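Local coordinates for protein CRISPR-associated endoribonuclease Cas6 1 (Methanocaldococcus jannaschii DSM 2661, PDB 5YI6) that probably cleaves CRISPR precursor transcripts as a Cas6-family endoribonuclease, binding the RNA and releasing crRNAs for antiviral defence, at residues A[44-49]-A[88-93]; A[123-128]-A[213-218]; A[152-157]-A[187-192]. All coordinates share one frame; numbering follows the deposited sequence.

Interaction 1: residues A[44-49]-A[88-93]; sequences KRLHNY and NEFIEN
Y49 lays one face of its ring against the first turn of helix 88-101. The CB of F90 stands over that face, 4.2 Å from the ring centroid, in a CH-pi contact, while N48 CB lies against the opposite face. The rings of Y49 and F90 meet obliquely, their planes 57° apart. F90 holds CG opposite its own nitrogen (chi1 169°), which carries the ring toward Y49 and L46, where F52 and F55 also meet it. L46 adds its CD2 methyl, 3.9 Å from N93 CB.

The polar part is small. N93 donates from ND2 to R45 O at 2.8 Å, a bent bond; asparagine suits the place, its short side chain bringing an amide N-H to the turn carbonyl where the backbones run close. Y49 OH lies 3.1 Å from E89 CD, ring and carboxylate planes 72° apart, too poorly angled for a hydrogen bond. A water bridges N48 ND2 and E89 OE2, whose residues do not touch directly. Two charges are held outside: R45 pairs with E100, E89 with R2.

The arrangement seats a type I turn, K44 to H47, on a helix of the N-terminal Cas6 domain. H47, within that turn, is by similarity the proton donor of the active site.

Interaction 2: residues A[123-128]-A[213-218]; sequences KKFNIL and GDYDLI. With PO4 (phosphate ion), chain L.
F125 and Y215 meet at their rims: F125 CE2 lies 3.4 Å from Y215 CE1. The planes are nearly parallel, 24° apart, but slid so far that the rings barely overlap. Beside this pair the branched I218 pushes its CG2 methyl to 3.4 Å from F125 CD2, so the neighbouring CD2 and CE2 atoms both pack against helix 215-224. L128 CD1 only grazes the same methyl.

The torsions explain the meeting. Y215 carries CG anti to the backbone N (chi1 174°), which swings its ring from the first turn of the helix across to K123 and F125. There the CE1 atom comes 3.4 Å from K123 O, and the hydroxyl is hydrogen-bonded to P122 O; a tyrosine thus suits this place by joining apolar packing to a polar tip.

A phosphate ion, probably from the crystallisation liquor, lies between the two backbones. F125 N donates to its O4 at 3.0 Å, almost straight at 176°, and I218 CD1 approaches O2 of the ion. Further out, Y222 meets the F125 ring, V211 touches its side chain, and F182 packs on I218.

The direct side-chain contact is largely apolar, without hydrogen bonds between the segments. Its shape is set by ring and methyl packing, and the bound anion takes up the backbone N-H of F125.

Interaction 3: residues A[152-157]-A[187-192]; sequences LPNNSK and LKFRPK. With PO4 (phosphate ion), chain F.
P153 sets the CD-CG-CB side of its ring over one face of F189, and this apolar pairing is the heart of the contact. The proline CD stands 3.8 Å from the phenyl centroid and 17° off the normal, a CH-pi interaction. CG and CB of the proline spread across the same ring, with CG 3.7 Å from F189 CG and CB near CD2. Proline suits the place because its CD, bonded to the backbone nitrogen, carries polarised C-H groups and sits in a rigid ring that can cover an aromatic face.

Other atoms approach the ring obliquely. N154 CG sits between its own N and carbonyl carbon (chi1 55°), which brings the amide to the end of the phenyl ring, CG 3.8 Å from F189 CZ. L152 brings CB toward F189 CE1 and its CD1 methyl to 4.1 Å from P191 CB.

Polar bonds lie within each segment rather than between them. In the strand, R190 NH1 donates to F189 O at 2.8 Å. A type I turn runs from L152 to N155, closed by N155 N to L152 O at 2.8 Å. L152 N in return donates to N155 OD1 at 2.9 Å, in the carbonyl plane on a lone pair, which fixes the amide's rotation. Its ND2 is thereby directed to a phosphate oxygen, O2, in a nearly straight bond of 171°, and also bonds to Y149 OH. S156 grips the same ion, probably from the crystallisation liquor, through both N and OG.

The turn follows strand 145-150 and leads into helix 158-174, while F189 and P191 belong to strand 182-195, at one edge of the four-stranded antiparallel sheet. The adjacent strand 201-213 contributes S205, which touches L152 and P153, so the turn packs across two neighbouring strands at the surface.

Overall arrangement
From the N terminus, interaction 1 closes first: the loop after helix 40-43 meets the start of helix 88-101, enclosing strands from 56-57 to 78-85 in the N-terminal part of the protein. Interaction 2 then opens at 123-128 and closes at 213-218, joining the approach to strand 127-130 with the start of helix 215-224. Interaction 3 is nested inside that loop, enclosing helix 158-174 and bringing the turn at 152-155 to strand 182-195. Interactions 2 and 3 reach the same four-stranded sheet, their nearest atoms about 4 Å apart without touching. Interactions 1 and 3 lie on opposite sides of the chain's centre, with centres 34 Å apart.

Interaction 1: residues A[44-49]-A[88-93]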
loop_
_atom_site.group_PDB
_atom_site.type_symbol
_atom_site.label_atom_id
_atom_site.label_comp_id
_atom_site.label_asym_id
_atom_site.label_seq_id
_atom_site.Cartn_x
_atom_site.Cartn_y
_atom_site.Cartn_z
ATOM N N LYS A 44 -7.607 -22.375 1.844
ATOM C CA LYS A 44 -8.918 -22.470 1.207
ATOM C C LYS A 44 -9.435 -21.090 0.812
ATOM O O LYS A 44 -9.910 -20.883 -0.321
ATOM C CB LYS A 44 -9.891 -23.187 2.135
ATOM C CG LYS A 44 -9.231 -23.822 3.380
ATOM C CD LYS A 44 -10.297 -24.426 4.304
ATOM C CE LYS A 44 -9.732 -24.988 5.599
ATOM N NZ LYS A 44 -9.975 -24.055 6.754
ATOM N N ARG A 45 -9.277 -20.119 1.715
ATOM C CA ARG A 45 -9.837 -18.781 1.524
ATOM C C ARG A 45 -9.203 -18.044 0.360
ATOM O O ARG A 45 -9.884 -17.253 -0.305
ATOM C CB ARG A 45 -9.672 -17.953 2.810
ATOM C CG ARG A 45 -10.527 -18.462 3.973
ATOM C CD ARG A 45 -10.304 -17.632 5.218
ATOM N NE ARG A 45 -11.305 -17.934 6.257
ATOM C CZ ARG A 45 -11.004 -18.387 7.462
ATOM N NH1 ARG A 45 -9.728 -18.576 7.791
ATOM N NH2 ARG A 45 -11.978 -18.612 8.346
ATOM N N LEU A 46 -7.905 -18.249 0.116
ATOM C CA LEU A 46 -7.178 -17.445 -0.852
ATOM C C LEU A 46 -6.757 -18.258 -2.074
ATOM O O LEU A 46 -5.929 -17.810 -2.853
ATOM C CB LEU A 46 -5.983 -16.755 -0.177
ATOM C CG LEU A 46 -6.421 -15.772 0.923
ATOM C CD1 LEU A 46 -5.191 -15.193 1.618
ATOM C CD2 LEU A 46 -7.282 -14.637 0.348
ATOM N N HIS A 47 -7.367 -19.433 -2.270
ATOM C CA HIS A 47 -7.009 -20.293 -3.396
ATOM C C HIS A 47 -7.109 -19.552 -4.726
ATOM O O HIS A 47 -6.269 -19.729 -5.609
ATOM C CB HIS A 47 -7.922 -21.519 -3.383
ATOM C CG HIS A 47 -7.643 -22.491 -4.482
ATOM N ND1 HIS A 47 -6.518 -23.290 -4.503
ATOM C CD2 HIS A 47 -8.341 -22.793 -5.604
ATOM C CE1 HIS A 47 -6.534 -24.041 -5.592
ATOM N NE2 HIS A 47 -7.628 -23.758 -6.278
ATOM N N ASN A 48 -8.117 -18.695 -4.878
ATOM C CA ASN A 48 -8.341 -17.964 -6.126
ATOM C C ASN A 48 -7.597 -16.643 -6.213
ATOM O O ASN A 48 -7.786 -15.910 -7.190
ATOM C CB ASN A 48 -9.836 -17.709 -6.332
ATOM C CG ASN A 48 -10.606 -18.975 -6.564
ATOM O OD1 ASN A 48 -10.073 -19.937 -7.106
ATOM N ND2 ASN A 48 -11.856 -18.998 -6.130
ATOM N N TYR A 49 -6.749 -16.319 -5.231
ATOM C CA TYR A 49 -6.107 -15.010 -5.167
ATOM C C TYR A 49 -4.586 -15.102 -5.127
ATOM O O TYR A 49 -3.933 -14.143 -4.724
ATOM C CB TYR A 49 -6.622 -14.231 -3.938
ATOM C CG TYR A 49 -8.093 -13.956 -4.010
ATOM C CD1 TYR A 49 -8.586 -12.908 -4.805
ATOM C CD2 TYR A 49 -9.008 -14.761 -3.329
ATOM C CE1 TYR A 49 -9.951 -12.663 -4.881
ATOM C CE2 TYR A 49 -10.360 -14.523 -3.411
ATOM C CZ TYR A 49 -10.823 -13.468 -4.187
ATOM O OH TYR A 49 -12.170 -13.235 -4.260
ATOM N N ASN A 88 -13.749 -6.701 -2.570
ATOM C CA ASN A 88 -14.025 -6.859 -1.142
ATOM C C ASN A 88 -13.944 -8.312 -0.702
ATOM O O ASN A 88 -13.683 -8.581 0.485
ATOM C CB ASN A 88 -15.371 -6.248 -0.751
ATOM C CG ASN A 88 -16.529 -6.970 -1.363
ATOM O OD1 ASN A 88 -16.469 -7.386 -2.517
ATOM N ND2 ASN A 88 -17.602 -7.121 -0.596
ATOM N N GLU A 89 -14.177 -9.259 -1.614
ATOM C CA GLU A 89 -14.038 -10.662 -1.232
ATOM C C GLU A 89 -12.594 -11.015 -0.884
ATOM O O GLU A 89 -12.353 -11.797 0.039
ATOM C CB GLU A 89 -14.560 -11.576 -2.360
ATOM C CG GLU A 89 -14.402 -13.067 -2.047
ATOM C CD GLU A 89 -15.000 -13.972 -3.135
ATOM O OE1 GLU A 89 -15.586 -13.439 -4.111
ATOM O OE2 GLU A 89 -14.853 -15.211 -3.021
ATOM N N PHE A 90 -11.620 -10.475 -1.620
ATOM C CA PHE A 90 -10.222 -10.681 -1.245
ATOM C C PHE A 90 -9.975 -10.198 0.173
ATOM O O PHE A 90 -9.349 -10.892 0.987
ATOM C CB PHE A 90 -9.275 -9.939 -2.215
ATOM C CG PHE A 90 -7.843 -9.896 -1.727
ATOM C CD1 PHE A 90 -7.054 -11.037 -1.746
ATOM C CD2 PHE A 90 -7.301 -8.721 -1.209
ATOM C CE1 PHE A 90 -5.737 -11.009 -1.273
ATOM C CE2 PHE A 90 -5.984 -8.689 -0.739
ATOM C CZ PHE A 90 -5.203 -9.840 -0.778
ATOM N N ILE A 91 -10.425 -8.985 0.472
ATOM C CA ILE A 91 -10.138 -8.396 1.774
ATOM C C ILE A 91 -10.823 -9.200 2.877
ATOM O O ILE A 91 -10.214 -9.497 3.908
ATOM C CB ILE A 91 -10.555 -6.912 1.816
ATOM C CG1 ILE A 91 -9.673 -6.058 0.877
ATOM C CG2 ILE A 91 -10.438 -6.357 3.259
ATOM C CD1 ILE A 91 -8.212 -5.944 1.329
ATOM N N GLU A 92 -12.092 -9.564 2.675
ATOM C CA GLU A 92 -12.805 -10.322 3.717
ATOM C C GLU A 92 -12.128 -11.672 3.967
ATOM O O GLU A 92 -11.962 -12.088 5.119
ATOM C CB GLU A 92 -14.267 -10.528 3.323
ATOM C CG GLU A 92 -15.103 -9.240 3.245
ATOM C CD GLU A 92 -15.632 -8.774 4.591
ATOM O OE1 GLU A 92 -15.145 -9.246 5.653
ATOM O OE2 GLU A 92 -16.522 -7.888 4.578
ATOM N N ASN A 93 -11.769 -12.391 2.885
ATOM C CA ASN A 93 -11.115 -13.686 3.050
ATOM C C ASN A 93 -9.764 -13.554 3.734
ATOM O O ASN A 93 -9.422 -14.365 4.611
ATOM C CB ASN A 93 -10.939 -14.352 1.683
ATOM C CG ASN A 93 -12.225 -14.976 1.166
ATOM O OD1 ASN A 93 -13.293 -14.773 1.718
ATOM N ND2 ASN A 93 -12.127 -15.667 0.048
HETATM O O HOH W 1 -12.572 -17.107 -4.100
#

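Interaction 2: residues A[123-128]-A[213-218]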
loop_
_atom_site.group_PDB
_atom_site.type_symbol
_atom_site.label_atom_id
_atom_site.label_comp_id
_atom_site.label_asym_id
_atom_site.label_seq_id
_atom_site.Cartn_x
_atom_site.Cartn_y
_atom_site.Cartn_z
ATOM N N LYS A 123 -16.865 9.735 1.096
ATOM C CA LYS A 123 -17.864 10.110 0.107
ATOM C C LYS A 123 -17.379 11.213 -0.814
ATOM O O LYS A 123 -18.014 11.460 -1.838
ATOM C CB LYS A 123 -19.150 10.564 0.806
ATOM C CG LYS A 123 -19.949 9.434 1.452
ATOM C CD LYS A 123 -21.265 9.952 2.037
ATOM C CE LYS A 123 -21.079 10.711 3.358
ATOM N NZ LYS A 123 -20.632 9.862 4.504
ATOM N N LYS A 124 -16.282 11.879 -0.468
ATOM C CA LYS A 124 -15.680 12.917 -1.305
ATOM C C LYS A 124 -14.173 12.942 -1.070
ATOM O O LYS A 124 -13.696 12.587 0.011
ATOM C CB LYS A 124 -16.291 14.292 -0.997
ATOM C CG LYS A 124 -16.021 14.749 0.425
ATOM C CD LYS A 124 -16.919 15.909 0.864
ATOM C CE LYS A 124 -16.649 16.272 2.334
ATOM N NZ LYS A 124 -17.405 17.463 2.823
ATOM N N PHE A 125 -13.423 13.300 -2.107
ATOM C CA PHE A 125 -11.976 13.384 -2.010
ATOM C C PHE A 125 -11.529 14.804 -2.275
ATOM O O PHE A 125 -12.080 15.486 -3.142
ATOM C CB PHE A 125 -11.273 12.476 -2.997
ATOM C CG PHE A 125 -11.597 11.051 -2.803
ATOM C CD1 PHE A 125 -11.107 10.359 -1.694
ATOM C CD2 PHE A 125 -12.399 10.391 -3.723
ATOM C CE1 PHE A 125 -11.405 9.031 -1.520
ATOM C CE2 PHE A 125 -12.708 9.067 -3.548
ATOM C CZ PHE A 125 -12.201 8.384 -2.459
ATOM N N ASN A 126 -10.516 15.225 -1.538
ATOM C CA ASN A 126 -9.929 16.541 -1.706
ATOM C C ASN A 126 -8.419 16.426 -1.560
ATOM O O ASN A 126 -7.697 16.514 -2.549
ATOM C CB ASN A 126 -10.549 17.524 -0.708
ATOM C CG ASN A 126 -9.885 18.879 -0.736
ATOM O OD1 ASN A 126 -9.393 19.327 -1.770
ATOM N ND2 ASN A 126 -9.855 19.542 0.419
ATOM N N ILE A 127 -7.912 16.220 -0.348
ATOM C CA ILE A 127 -6.474 16.061 -0.140
ATOM C C ILE A 127 -6.166 14.613 0.234
ATOM O O ILE A 127 -6.813 14.030 1.110
ATOM C CB ILE A 127 -5.944 17.018 0.936
ATOM C CG1 ILE A 127 -6.259 18.444 0.520
ATOM C CG2 ILE A 127 -4.437 16.817 1.083
ATOM C CD1 ILE A 127 -5.837 19.489 1.532
ATOM N N LEU A 128 -5.171 14.039 -0.424
ATOM C CA LEU A 128 -4.730 12.683 -0.152
ATOM C C LEU A 128 -3.268 12.721 0.268
ATOM O O LEU A 128 -2.487 13.540 -0.227
ATOM C CB LEU A 128 -4.889 11.797 -1.401
ATOM C CG LEU A 128 -6.326 11.663 -1.929
ATOM C CD1 LEU A 128 -6.335 10.925 -3.274
ATOM C CD2 LEU A 128 -7.215 10.967 -0.906
ATOM N N GLY A 213 -11.846 15.577 -10.328
ATOM C CA GLY A 213 -12.244 14.787 -11.480
ATOM C C GLY A 213 -13.300 13.769 -11.107
ATOM O O GLY A 213 -14.122 13.997 -10.217
ATOM N N ASP A 214 -13.255 12.621 -11.791
ATOM C CA ASP A 214 -14.309 11.626 -11.646
ATOM C C ASP A 214 -14.112 10.840 -10.353
ATOM O O ASP A 214 -13.080 10.193 -10.160
ATOM C CB ASP A 214 -14.328 10.689 -12.856
ATOM C CG ASP A 214 -14.740 11.402 -14.130
ATOM O OD1 ASP A 214 -15.711 12.179 -14.066
ATOM O OD2 ASP A 214 -14.064 11.240 -15.168
ATOM N N TYR A 215 -15.120 10.905 -9.479
ATOM C CA TYR A 215 -15.060 10.249 -8.182
ATOM C C TYR A 215 -14.774 8.754 -8.308
ATOM O O TYR A 215 -13.941 8.221 -7.569
ATOM C CB TYR A 215 -16.373 10.482 -7.441
ATOM C CG TYR A 215 -16.486 9.725 -6.140
ATOM C CD1 TYR A 215 -15.891 10.206 -4.970
ATOM C CD2 TYR A 215 -17.210 8.548 -6.066
ATOM C CE1 TYR A 215 -16.035 9.511 -3.767
ATOM C CE2 TYR A 215 -17.324 7.841 -4.875
ATOM C CZ TYR A 215 -16.736 8.334 -3.737
ATOM O OH TYR A 215 -16.872 7.630 -2.552
ATOM N N ASP A 216 -15.431 8.053 -9.245
ATOM C CA ASP A 216 -15.256 6.597 -9.304
ATOM C C ASP A 216 -13.817 6.205 -9.657
ATOM O O ASP A 216 -13.308 5.184 -9.163
ATOM C CB ASP A 216 -16.249 5.993 -10.306
ATOM C CG ASP A 216 -17.654 5.936 -9.762
ATOM O OD1 ASP A 216 -17.839 6.163 -8.550
ATOM O OD2 ASP A 216 -18.583 5.714 -10.558
ATOM N N LEU A 217 -13.135 7.007 -10.476
ATOM C CA LEU A 217 -11.745 6.700 -10.794
ATOM C C LEU A 217 -10.828 7.011 -9.608
ATOM O O LEU A 217 -9.892 6.256 -9.319
ATOM C CB LEU A 217 -11.308 7.471 -12.036
ATOM C CG LEU A 217 -9.871 7.256 -12.529
ATOM C CD1 LEU A 217 -9.561 5.770 -12.735
ATOM C CD2 LEU A 217 -9.635 8.031 -13.829
ATOM N N ILE A 218 -11.033 8.158 -8.960
ATOM C CA ILE A 218 -10.230 8.465 -7.768
ATOM C C ILE A 218 -10.430 7.398 -6.698
ATOM O O ILE A 218 -9.470 6.968 -6.043
ATOM C CB ILE A 218 -10.582 9.878 -7.250
ATOM C CG1 ILE A 218 -10.201 10.923 -8.317
ATOM C CG2 ILE A 218 -9.858 10.157 -5.917
ATOM C CD1 ILE A 218 -10.763 12.338 -8.009
HETATM P P PO4 L . -14.109 14.619 -6.022
HETATM O O1 PO4 L . -14.420 13.723 -7.202
HETATM O O2 PO4 L . -12.613 14.838 -5.945
HETATM O O3 PO4 L . -14.799 15.956 -6.215
HETATM O O4 PO4 L . -14.610 13.970 -4.741
#

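Interaction 3: residues A[152-157]-A[187-192]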
loop_
_atom_site.group_PDB
_atom_site.type_symbol
_atom_site.label_atom_id
_atom_site.label_comp_id
_atom_site.label_asym_id
_atom_site.label_seq_id
_atom_site.Cartn_x
_atom_site.Cartn_y
_atom_site.Cartn_z
ATOM N N LEU A 152 9.647 10.542 -10.100
ATOM C CA LEU A 152 9.206 11.316 -8.946
ATOM C C LEU A 152 8.441 12.541 -9.438
ATOM O O LEU A 152 8.563 12.887 -10.623
ATOM C CB LEU A 152 10.429 11.730 -8.124
ATOM C CG LEU A 152 11.274 10.524 -7.686
ATOM C CD1 LEU A 152 12.593 11.000 -7.075
ATOM C CD2 LEU A 152 10.481 9.650 -6.697
ATOM N N PRO A 153 7.691 13.254 -8.576
ATOM C CA PRO A 153 6.868 14.372 -9.074
ATOM C C PRO A 153 7.630 15.475 -9.786
ATOM O O PRO A 153 7.016 16.217 -10.564
ATOM C CB PRO A 153 6.187 14.901 -7.802
ATOM C CG PRO A 153 6.072 13.679 -6.939
ATOM C CD PRO A 153 7.361 12.930 -7.167
ATOM N N ASN A 154 8.928 15.618 -9.551
ATOM C CA ASN A 154 9.657 16.632 -10.289
ATOM C C ASN A 154 10.085 16.162 -11.676
ATOM O O ASN A 154 10.670 16.962 -12.413
ATOM C CB ASN A 154 10.862 17.142 -9.481
ATOM C CG ASN A 154 11.818 16.043 -9.033
ATOM O OD1 ASN A 154 11.556 14.865 -9.145
ATOM N ND2 ASN A 154 12.956 16.461 -8.523
ATOM N N ASN A 155 9.795 14.913 -12.057
ATOM C CA ASN A 155 9.988 14.453 -13.435
ATOM C C ASN A 155 8.800 14.842 -14.309
ATOM O O ASN A 155 7.639 14.703 -13.915
ATOM C CB ASN A 155 10.160 12.934 -13.486
ATOM C CG ASN A 155 11.474 12.468 -12.905
ATOM O OD1 ASN A 155 11.532 11.789 -11.849
ATOM N ND2 ASN A 155 12.555 12.781 -13.615
ATOM N N SER A 156 9.092 15.307 -15.523
ATOM C CA SER A 156 8.022 15.757 -16.406
ATOM C C SER A 156 7.062 14.623 -16.758
ATOM O O SER A 156 5.869 14.863 -16.971
ATOM C CB SER A 156 8.621 16.363 -17.689
ATOM O OG SER A 156 9.371 15.371 -18.367
ATOM N N LYS A 157 7.545 13.380 -16.810
ATOM C CA LYS A 157 6.680 12.268 -17.169
ATOM C C LYS A 157 5.811 11.769 -16.012
ATOM O O LYS A 157 4.871 11.005 -16.257
ATOM C CB LYS A 157 7.515 11.101 -17.671
ATOM C CG LYS A 157 8.204 11.372 -19.041
ATOM C CD LYS A 157 8.815 10.078 -19.548
ATOM C CE LYS A 157 9.382 10.167 -20.980
ATOM N NZ LYS A 157 10.608 10.998 -21.087
ATOM N N LEU A 187 1.145 18.874 -3.451
ATOM C CA LEU A 187 1.397 19.916 -2.468
ATOM C C LEU A 187 2.756 19.752 -1.824
ATOM O O LEU A 187 3.395 20.752 -1.469
ATOM C CB LEU A 187 0.328 19.894 -1.380
ATOM C CG LEU A 187 -1.097 20.000 -1.910
ATOM C CD1 LEU A 187 -2.057 19.973 -0.777
ATOM C CD2 LEU A 187 -1.254 21.286 -2.739
ATOM N N LYS A 188 3.213 18.513 -1.685
ATOM C CA LYS A 188 4.485 18.268 -1.017
ATOM C C LYS A 188 4.949 16.867 -1.378
ATOM O O LYS A 188 4.121 15.965 -1.500
ATOM C CB LYS A 188 4.307 18.415 0.501
ATOM C CG LYS A 188 5.527 18.127 1.356
ATOM C CD LYS A 188 5.096 18.011 2.828
ATOM C CE LYS A 188 6.292 17.788 3.763
ATOM N NZ LYS A 188 5.929 17.912 5.210
ATOM N N PHE A 189 6.257 16.679 -1.544
ATOM C CA PHE A 189 6.765 15.321 -1.736
ATOM C C PHE A 189 8.190 15.216 -1.222
ATOM O O PHE A 189 8.926 16.199 -1.173
ATOM C CB PHE A 189 6.671 14.855 -3.205
ATOM C CG PHE A 189 7.890 15.153 -4.037
ATOM C CD1 PHE A 189 8.921 14.227 -4.142
ATOM C CD2 PHE A 189 7.988 16.346 -4.736
ATOM C CE1 PHE A 189 10.048 14.499 -4.924
ATOM C CE2 PHE A 189 9.110 16.623 -5.520
ATOM C CZ PHE A 189 10.129 15.701 -5.617
ATOM N N ARG A 190 8.555 14.007 -0.815
ATOM C CA ARG A 190 9.888 13.664 -0.335
ATOM C C ARG A 190 10.244 12.329 -0.971
ATOM O O ARG A 190 9.444 11.377 -0.884
ATOM C CB ARG A 190 9.949 13.538 1.192
ATOM C CG ARG A 190 9.537 14.789 1.929
ATOM C CD ARG A 190 10.602 15.863 1.786
ATOM N NE ARG A 190 10.300 17.060 2.579
ATOM C CZ ARG A 190 9.598 18.106 2.143
ATOM N NH1 ARG A 190 9.108 18.126 0.907
ATOM N NH2 ARG A 190 9.388 19.139 2.946
ATOM N N PRO A 191 11.420 12.190 -1.571
ATOM C CA PRO A 191 11.810 10.874 -2.074
ATOM C C PRO A 191 12.196 9.953 -0.930
ATOM O O PRO A 191 12.749 10.381 0.081
ATOM C CB PRO A 191 13.017 11.180 -2.969
ATOM C CG PRO A 191 13.607 12.384 -2.352
ATOM C CD PRO A 191 12.429 13.214 -1.887
ATOM N N LYS A 192 11.905 8.664 -1.100
ATOM C CA LYS A 192 12.212 7.653 -0.096
ATOM C C LYS A 192 12.891 6.472 -0.768
ATOM O O LYS A 192 12.395 5.968 -1.778
ATOM C CB LYS A 192 10.945 7.163 0.616
ATOM C CG LYS A 192 10.259 8.245 1.393
ATOM C CD LYS A 192 11.116 8.586 2.612
ATOM C CE LYS A 192 10.519 9.714 3.443
ATOM N NZ LYS A 192 11.299 9.895 4.702
HETATM P P PO4 F . 12.724 15.524 -16.641
HETATM O O1 PO4 F . 12.496 15.616 -18.140
HETATM O O2 PO4 F . 12.369 14.114 -16.226
HETATM O O3 PO4 F . 11.836 16.528 -15.921
HETATM O O4 PO4 F . 14.174 15.778 -16.305
#